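Local coordinates for Nup188 (Myceliophthora thermophila, PDB 4KF8), which is a scaffold nucleoporin of the nuclear pore complex that shares structural and functional properties with nuclear transport receptors, at residues V43-K48 with C111-G116; V77-F82 with H131-V136; Q119-V124 with L169-E174. All blocks are in the same frame, centred on the assembly; numbering follows the deposited sequence.

How the contacts relate
From the N terminus, the chain reaches the end of helix 30-46, where contact 1 opens, and passes helix 67-84, where contact 2 opens. Contact 1 closes at the end of helix 98-113, a span enclosing 62 residues. Contact 3 opens next, at the start of helix 121-130. Contact 2 closes at the start of helix 134-143, and contact 3 at the start of helix 170-178. Contacts 1 and 2 therefore cross, as do 2 and 3, whereas 1 and 3 follow in series. They tie helices two or three steps apart in the chain. Contacts 1 and 3 touch, L112 CD1 lying 3.6 Å from L169 CD1; contact 2 stands about 5 Å from both (nearest atoms).

Contact 1 (V43-K48 with C111-G116)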
loop_
_atom_site.group_PDB
_atom_site.type_symbol
_atom_site.label_atom_id
_atom_site.label_comp_id
_atom_site.label_asym_id
_atom_site.label_seq_id
_atom_site.Cartn_x
_atom_site.Cartn_y
_atom_site.Cartn_z
ATOM N N VAL A 43 0.705 21.631 -1.688
ATOM C CA VAL A 43 0.649 22.176 -3.043
ATOM C C VAL A 43 0.351 21.092 -4.076
ATOM O O VAL A 43 -0.506 21.270 -4.940
ATOM C CB VAL A 43 1.969 22.874 -3.430
ATOM C CG1 VAL A 43 1.902 23.383 -4.862
ATOM C CG2 VAL A 43 2.272 24.016 -2.472
ATOM N N LEU A 44 1.063 19.972 -3.978
ATOM C CA LEU A 44 0.883 18.849 -4.895
ATOM C C LEU A 44 -0.534 18.285 -4.864
ATOM O O LEU A 44 -1.114 17.991 -5.908
ATOM C CB LEU A 44 1.895 17.745 -4.591
ATOM C CG LEU A 44 3.321 17.964 -5.094
ATOM C CD1 LEU A 44 4.273 16.983 -4.444
ATOM C CD2 LEU A 44 3.367 17.836 -6.604
ATOM N N ARG A 45 -1.087 18.129 -3.666
ATOM C CA ARG A 45 -2.476 17.723 -3.524
ATOM C C ARG A 45 -3.382 18.825 -4.053
ATOM O O ARG A 45 -4.475 18.561 -4.544
ATOM C CB ARG A 45 -2.805 17.423 -2.064
ATOM C CG ARG A 45 -2.228 16.122 -1.547
ATOM C CD ARG A 45 -2.855 14.938 -2.262
ATOM N NE ARG A 45 -2.256 13.665 -1.872
ATOM C CZ ARG A 45 -2.365 12.547 -2.580
ATOM N NH1 ARG A 45 -3.045 12.549 -3.717
ATOM N NH2 ARG A 45 -1.790 11.428 -2.157
ATOM N N GLY A 46 -2.913 20.064 -3.956
ATOM C CA GLY A 46 -3.677 21.202 -4.430
ATOM C C GLY A 46 -3.673 21.311 -5.941
ATOM O O GLY A 46 -4.434 22.091 -6.515
ATOM N N THR A 47 -2.815 20.529 -6.590
ATOM C CA THR A 47 -2.737 20.525 -8.047
ATOM C C THR A 47 -3.821 19.659 -8.666
ATOM O O THR A 47 -3.529 18.674 -9.340
ATOM C CB THR A 47 -1.374 20.023 -8.556
ATOM O OG1 THR A 47 -1.132 18.707 -8.047
ATOM C CG2 THR A 47 -0.255 20.953 -8.113
ATOM N N LYS A 48 -5.073 20.024 -8.423
ATOM C CA LYS A 48 -6.189 19.437 -9.146
ATOM C C LYS A 48 -6.529 20.387 -10.285
ATOM O O LYS A 48 -7.529 20.208 -10.983
ATOM C CB LYS A 48 -7.395 19.254 -8.224
ATOM N N CYS A 111 2.493 13.285 -6.314
ATOM C CA CYS A 111 3.088 13.456 -7.641
ATOM C C CYS A 111 2.388 12.609 -8.689
ATOM O O CYS A 111 2.050 13.094 -9.767
ATOM C CB CYS A 111 4.579 13.101 -7.618
ATOM S SG CYS A 111 5.625 14.238 -6.673
ATOM N N LEU A 112 2.171 11.340 -8.364
ATOM C CA LEU A 112 1.587 10.394 -9.311
ATOM C C LEU A 112 0.080 10.575 -9.485
ATOM O O LEU A 112 -0.530 9.938 -10.339
ATOM C CB LEU A 112 1.905 8.954 -8.894
ATOM C CG LEU A 112 3.390 8.629 -8.714
ATOM C CD1 LEU A 112 3.584 7.193 -8.255
ATOM C CD2 LEU A 112 4.168 8.901 -9.994
ATOM N N SER A 113 -0.515 11.449 -8.679
ATOM C CA SER A 113 -1.948 11.706 -8.756
ATOM C C SER A 113 -2.247 12.904 -9.653
ATOM O O SER A 113 -3.376 13.085 -10.106
ATOM C CB SER A 113 -2.523 11.938 -7.359
ATOM O OG SER A 113 -2.214 10.862 -6.494
ATOM N N VAL A 114 -1.228 13.717 -9.902
ATOM C CA VAL A 114 -1.366 14.920 -10.714
ATOM C C VAL A 114 -1.763 14.561 -12.142
ATOM O O VAL A 114 -1.215 13.622 -12.718
ATOM C CB VAL A 114 -0.043 15.716 -10.734
ATOM C CG1 VAL A 114 -0.138 16.924 -11.655
ATOM C CG2 VAL A 114 0.341 16.143 -9.331
ATOM N N PRO A 115 -2.734 15.295 -12.711
ATOM C CA PRO A 115 -3.128 15.080 -14.109
ATOM C C PRO A 115 -1.939 15.236 -15.055
ATOM O O PRO A 115 -1.114 16.128 -14.856
ATOM C CB PRO A 115 -4.136 16.202 -14.363
ATOM C CG PRO A 115 -4.687 16.533 -13.014
ATOM C CD PRO A 115 -3.560 16.322 -12.049
ATOM N N GLY A 116 -1.854 14.378 -16.067
ATOM C CA GLY A 116 -0.774 14.451 -17.034
ATOM C C GLY A 116 0.282 13.392 -16.803
ATOM O O GLY A 116 1.009 13.012 -17.722
#
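L44, in the last turn of helix 30-46, and T47 just past it meet C111, in the last turn of helix 98-113, and V114 just past it, in a stack of helices consistent with the alpha-solenoid character of a protein likened to nuclear transport receptors. The apolar core of the contact rests on the two branches of L44. Its CD1 methyl lies 3.8 Å from C111 SG, and CD2 reaches more loosely toward V114 CG2, at 4.4 Å. The CB of L44 already points toward 111-116, and chi1 (-78°) and chi2 (166°) together set CD1 at the sulfur. T47 crosses V114 at a slant, but the position of its hydroxyl is doubtful, because OG1 is modelled too close to L44 O. Past the helix ends, the T47 carbonyl oxygen faces P115 CD at 3.6 Å, so the exit loops touch as well.

In the second shell, L44 also leans on I107 and A110. Helix 67-84 covers the other partners: V70 touches both C111 and V114, and L74 touches C111. T47 is backed by I7 of helix 7-20.

The solvent side carries one polar link. R45 starts out away from the partner helix, and its guanidinium returns through a bent chain. S113 OG, hydrogen-bonded to Q109 O, takes a weak bond from R45 NH1 at 3.4 Å, with an N-H...O angle of 136°.

Contact 2 (V77-F82 with H131-V136); sequences VVARSF and HNVLQV
Between H131 and V133, both of which touch A79 of helix 67-84, the carbonyl oxygen of N132 is gripped by two donors of one residue, the backbone N of Q135 and its side-chain NE2. The bond from Q135 NE2 to N132 O is 2.8 Å long and nearly straight (N-H...O 164°); it reaches a lone pair in the carbonyl plane, and the oxygen lies close to the plane of the Q135 amide. These bonds tie the turn to the start of helix 134-143, whose N-cap residue is V133, and so probably steady the turn whose next carbonyl, V133 O, F82 meets.

Across the contact there are no hydrogen bonds, and the evidence is steric. A79 CB comes within 3.6 Å of H131 CD2, while the backbone of A79 and R80 passes over one face of the imidazole, R80 CA standing 4.1 Å from H131 CE1. D75 and R83 of the same helix also touch this histidine. A79 CB meets V133 CG1 more loosely, at 4.3 Å.

In this all-helical fold of stacked helices, the contact sets the C-terminal half of helix 67-84 against the 131-133 turn and the first turn of helix 134-143. F82 has the largest area covered by the other segment. With CG anti to the backbone N (chi1 177°), its ring extends across so that V133 O lies at the edge, near the ring plane, 3.5 Å from F82 CE2. An alanine in place of F82 would remove the whole ring and would probably open a gap between V136, L101 and L162, which all pack on it. V136 CG1 approaches obliquely, 3.9 Å from F82 CE2, the two side chains running past each other in opposite directions.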
loop_
_atom_site.group_PDB
_atom_site.type_symbol
_atom_site.label_atom_id
_atom_site.label_comp_id
_atom_site.label_asym_id
_atom_site.label_seq_id
_atom_site.Cartn_x
_atom_site.Cartn_y
_atom_site.Cartn_z
ATOM N N VAL A 77 13.643 15.729 -5.479
ATOM C CA VAL A 77 13.089 15.615 -4.130
ATOM C C VAL A 77 12.898 14.170 -3.655
ATOM O O VAL A 77 13.520 13.750 -2.681
ATOM C CB VAL A 77 11.758 16.402 -3.970
ATOM C CG1 VAL A 77 11.131 16.124 -2.611
ATOM C CG2 VAL A 77 11.989 17.896 -4.150
ATOM N N VAL A 78 12.047 13.413 -4.345
ATOM C CA VAL A 78 11.623 12.101 -3.850
ATOM C C VAL A 78 12.702 11.014 -3.908
ATOM O O VAL A 78 12.956 10.328 -2.916
ATOM C CB VAL A 78 10.355 11.599 -4.572
ATOM C CG1 VAL A 78 9.872 10.308 -3.940
ATOM C CG2 VAL A 78 9.261 12.651 -4.524
ATOM N N ALA A 79 13.327 10.847 -5.067
ATOM C CA ALA A 79 14.352 9.822 -5.228
ATOM C C ALA A 79 15.577 10.110 -4.360
ATOM O O ALA A 79 16.052 9.238 -3.630
ATOM C CB ALA A 79 14.749 9.695 -6.693
ATOM N N ARG A 80 16.069 11.343 -4.434
ATOM C CA ARG A 80 17.275 11.751 -3.718
ATOM C C ARG A 80 17.149 11.605 -2.202
ATOM O O ARG A 80 18.106 11.238 -1.521
ATOM C CB ARG A 80 17.629 13.197 -4.071
ATOM C CG ARG A 80 18.872 13.728 -3.377
ATOM C CD ARG A 80 19.016 15.223 -3.608
ATOM N NE ARG A 80 18.933 15.557 -5.028
ATOM C CZ ARG A 80 18.919 16.797 -5.506
ATOM N NH1 ARG A 80 18.978 17.834 -4.680
ATOM N NH2 ARG A 80 18.841 17.000 -6.816
ATOM N N SER A 81 15.962 11.890 -1.680
ATOM C CA SER A 81 15.746 11.854 -0.240
ATOM C C SER A 81 15.749 10.435 0.317
ATOM O O SER A 81 16.315 10.185 1.381
ATOM C CB SER A 81 14.451 12.579 0.132
ATOM O OG SER A 81 14.565 13.971 -0.105
ATOM N N PHE A 82 15.119 9.510 -0.404
ATOM C CA PHE A 82 15.074 8.113 0.020
ATOM C C PHE A 82 16.473 7.509 0.086
ATOM O O PHE A 82 16.766 6.691 0.958
ATOM C CB PHE A 82 14.186 7.282 -0.909
ATOM C CG PHE A 82 14.162 5.820 -0.566
ATOM C CD1 PHE A 82 13.464 5.368 0.538
ATOM C CD2 PHE A 82 14.848 4.900 -1.340
ATOM C CE1 PHE A 82 13.443 4.026 0.863
ATOM C CE2 PHE A 82 14.830 3.558 -1.018
ATOM C CZ PHE A 82 14.126 3.124 0.087
ATOM N N HIS A 131 18.641 6.507 -9.572
ATOM C CA HIS A 131 19.068 6.316 -8.196
ATOM C C HIS A 131 18.960 4.843 -7.817
ATOM O O HIS A 131 18.550 4.002 -8.625
ATOM C CB HIS A 131 18.234 7.172 -7.245
ATOM C CG HIS A 131 18.620 8.619 -7.245
ATOM N ND1 HIS A 131 19.622 9.120 -6.443
ATOM C CD2 HIS A 131 18.145 9.668 -7.955
ATOM C CE1 HIS A 131 19.748 10.418 -6.658
ATOM N NE2 HIS A 131 18.864 10.776 -7.569
ATOM N N ASN A 132 19.323 4.536 -6.578
ATOM C CA ASN A 132 19.307 3.160 -6.092
ATOM C C ASN A 132 17.899 2.628 -5.827
ATOM O O ASN A 132 17.542 1.535 -6.269
ATOM C CB ASN A 132 20.190 3.024 -4.853
ATOM C CG ASN A 132 21.563 2.467 -5.180
ATOM O OD1 ASN A 132 21.908 2.275 -6.348
ATOM N ND2 ASN A 132 22.353 2.198 -4.147
ATOM N N VAL A 133 17.116 3.425 -5.106
ATOM C CA VAL A 133 15.671 3.231 -4.907
ATOM C C VAL A 133 15.155 1.808 -4.649
ATOM O O VAL A 133 15.396 1.260 -3.577
ATOM C CB VAL A 133 14.824 3.970 -5.988
ATOM C CG1 VAL A 133 14.975 5.476 -5.819
ATOM C CG2 VAL A 133 15.208 3.543 -7.409
ATOM N N LEU A 134 14.422 1.235 -5.604
ATOM C CA LEU A 134 13.795 -0.078 -5.417
ATOM C C LEU A 134 14.771 -1.172 -4.978
ATOM O O LEU A 134 14.403 -2.070 -4.226
ATOM C CB LEU A 134 12.966 -0.520 -6.639
ATOM C CG LEU A 134 13.329 -0.189 -8.091
ATOM C CD1 LEU A 134 12.763 -1.255 -9.011
ATOM C CD2 LEU A 134 12.787 1.169 -8.504
ATOM N N GLN A 135 16.012 -1.080 -5.439
ATOM C CA GLN A 135 17.068 -1.942 -4.932
ATOM C C GLN A 135 17.203 -1.744 -3.420
ATOM O O GLN A 135 17.163 -2.706 -2.653
ATOM C CB GLN A 135 18.389 -1.617 -5.624
ATOM C CG GLN A 135 18.323 -1.594 -7.141
ATOM C CD GLN A 135 19.568 -0.985 -7.755
ATOM O OE1 GLN A 135 20.460 -1.697 -8.220
ATOM N NE2 GLN A 135 19.642 0.341 -7.749
ATOM N N VAL A 136 17.348 -0.490 -2.998
ATOM C CA VAL A 136 17.490 -0.170 -1.578
ATOM C C VAL A 136 16.157 -0.310 -0.832
ATOM O O VAL A 136 16.130 -0.694 0.338
ATOM C CB VAL A 136 18.102 1.237 -1.372
ATOM C CG1 VAL A 136 18.092 1.632 0.097
ATOM C CG2 VAL A 136 19.523 1.276 -1.910
#

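Contact 3 (Q119-V124 with L169-E174)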
loop_
_atom_site.group_PDB
_atom_site.type_symbol
_atom_site.label_atom_id
_atom_site.label_comp_id
_atom_site.label_asym_id
_atom_site.label_seq_id
_atom_site.Cartn_x
_atom_site.Cartn_y
_atom_site.Cartn_z
ATOM N N GLN A 119 1.341 9.059 -18.217
ATOM C CA GLN A 119 1.720 9.014 -19.621
ATOM C C GLN A 119 3.241 8.960 -19.682
ATOM O O GLN A 119 3.825 8.409 -20.616
ATOM C CB GLN A 119 1.185 10.236 -20.374
ATOM C CG GLN A 119 1.635 10.341 -21.838
ATOM C CD GLN A 119 0.987 9.305 -22.757
ATOM O OE1 GLN A 119 1.214 8.100 -22.620
ATOM N NE2 GLN A 119 0.183 9.779 -23.704
ATOM N N CYS A 120 3.875 9.532 -18.664
ATOM C CA CYS A 120 5.326 9.495 -18.531
ATOM C C CYS A 120 5.750 8.528 -17.428
ATOM O O CYS A 120 6.439 8.920 -16.484
ATOM C CB CYS A 120 5.876 10.894 -18.240
ATOM S SG CYS A 120 6.516 11.774 -19.690
ATOM N N GLN A 121 5.335 7.269 -17.547
ATOM C CA GLN A 121 5.693 6.254 -16.558
ATOM C C GLN A 121 7.116 5.733 -16.767
ATOM O O GLN A 121 7.839 5.479 -15.802
ATOM C CB GLN A 121 4.682 5.099 -16.555
ATOM C CG GLN A 121 4.666 4.259 -17.824
ATOM C CD GLN A 121 3.859 2.985 -17.673
ATOM O OE1 GLN A 121 2.956 2.899 -16.840
ATOM N NE2 GLN A 121 4.187 1.984 -18.480
ATOM N N LEU A 122 7.515 5.580 -18.027
ATOM C CA LEU A 122 8.879 5.177 -18.349
ATOM C C LEU A 122 9.829 6.270 -17.887
ATOM O O LEU A 122 10.978 6.008 -17.541
ATOM C CB LEU A 122 9.038 4.936 -19.852
ATOM C CG LEU A 122 8.337 3.702 -20.430
ATOM C CD1 LEU A 122 8.502 3.635 -21.944
ATOM C CD2 LEU A 122 8.858 2.432 -19.776
ATOM N N GLN A 123 9.326 7.499 -17.884
ATOM C CA GLN A 123 10.063 8.642 -17.375
ATOM C C GLN A 123 10.357 8.441 -15.891
ATOM O O GLN A 123 11.502 8.560 -15.454
ATOM C CB GLN A 123 9.247 9.915 -17.569
ATOM C CG GLN A 123 10.075 11.153 -17.805
ATOM C CD GLN A 123 10.607 11.234 -19.221
ATOM O OE1 GLN A 123 9.925 11.716 -20.125
ATOM N NE2 GLN A 123 11.834 10.765 -19.421
ATOM N N VAL A 124 9.312 8.137 -15.126
ATOM C CA VAL A 124 9.461 7.823 -13.712
ATOM C C VAL A 124 10.387 6.625 -13.546
ATOM O O VAL A 124 11.310 6.659 -12.733
ATOM C CB VAL A 124 8.107 7.512 -13.056
ATOM C CG1 VAL A 124 8.280 7.306 -11.558
ATOM C CG2 VAL A 124 7.120 8.635 -13.330
ATOM N N LEU A 169 2.470 1.793 -11.484
ATOM C CA LEU A 169 2.978 2.034 -12.827
ATOM C C LEU A 169 3.508 0.718 -13.392
ATOM O O LEU A 169 4.570 0.250 -12.979
ATOM C CB LEU A 169 4.094 3.085 -12.801
ATOM C CG LEU A 169 3.792 4.488 -12.256
ATOM C CD1 LEU A 169 3.836 4.530 -10.735
ATOM C CD2 LEU A 169 4.754 5.515 -12.839
ATOM N N PRO A 170 2.759 0.116 -14.334
ATOM C CA PRO A 170 3.005 -1.206 -14.930
ATOM C C PRO A 170 4.457 -1.470 -15.321
ATOM O O PRO A 170 4.936 -2.590 -15.152
ATOM C CB PRO A 170 2.125 -1.187 -16.179
ATOM C CG PRO A 170 0.987 -0.315 -15.805
ATOM C CD PRO A 170 1.566 0.759 -14.916
ATOM N N ALA A 171 5.141 -0.454 -15.837
ATOM C CA ALA A 171 6.532 -0.599 -16.252
ATOM C C ALA A 171 7.450 -0.876 -15.063
ATOM O O ALA A 171 8.306 -1.758 -15.126
ATOM C CB ALA A 171 6.990 0.635 -17.002
ATOM N N LEU A 172 7.264 -0.121 -13.983
ATOM C CA LEU A 172 8.042 -0.321 -12.764
ATOM C C LEU A 172 7.676 -1.632 -12.078
ATOM O O LEU A 172 8.484 -2.215 -11.354
ATOM C CB LEU A 172 7.837 0.845 -11.791
ATOM C CG LEU A 172 8.560 2.159 -12.095
ATOM C CD1 LEU A 172 7.719 3.075 -12.971
ATOM C CD2 LEU A 172 8.943 2.850 -10.805
ATOM N N ALA A 173 6.450 -2.088 -12.308
ATOM C CA ALA A 173 5.989 -3.363 -11.774
ATOM C C ALA A 173 6.748 -4.525 -12.403
ATOM O O ALA A 173 7.006 -5.537 -11.752
ATOM C CB ALA A 173 4.492 -3.522 -12.001
ATOM N N GLU A 174 7.104 -4.376 -13.674
ATOM C CA GLU A 174 7.852 -5.409 -14.377
ATOM C C GLU A 174 9.277 -5.491 -13.840
ATOM O O GLU A 174 9.867 -6.568 -13.779
ATOM C CB GLU A 174 7.866 -5.134 -15.883
ATOM C CG GLU A 174 8.467 -6.256 -16.719
ATOM C CD GLU A 174 8.496 -5.931 -18.203
ATOM O OE1 GLU A 174 8.273 -4.756 -18.561
ATOM O OE2 GLU A 174 8.742 -6.851 -19.012
#
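V124 and L169 meet on the buried side of this contact, their side chains crossing at about a right angle. L169 CD2 is the atom that touches both V124 and Q121: it lies 3.9 Å from V124 CB and 3.7 Å from Q121 CB, filling the angle between two residues of the first turn of helix 121-130. L172 adds its CD1 methyl, 3.7 Å from the backbone oxygen of Q121, and also touches L125 and M128 of helix 121-130. V124, L169 and L172 are all buried, so this side is closed by apolar groups.

The geometry joins two helix starts: C120 and L169 hold the N-cap positions of helices 121-130 and 170-178, and the first turns lie side by side, consistent with an alpha-solenoid-like stack. At the start of the second helix, the L169 carbonyl oxygen accepts the backbone N of A173.

Toward solvent the fit changes character, from buried apolar groups to a more exposed and polar side chain. Q121 takes the first torsion that places CG between backbone N and carbonyl carbon (chi1 67°), and from there the chain runs extended, crossing P170 at about a right angle. Its amide is spread over the partner's first turn: Q121 OE1 comes within 3.2 Å of P170 CD, on an exposed proline, and Q121 NE2 lies 3.4 Å from A171 CB. No hydrogen bond joins the two segments, and the amide's nearest neighbours across the contact are carbon atoms. At the exposed margin, L122 sets out away from the second helix, yet its end comes back to rest L122 CD2 on A171 CB at 3.8 Å.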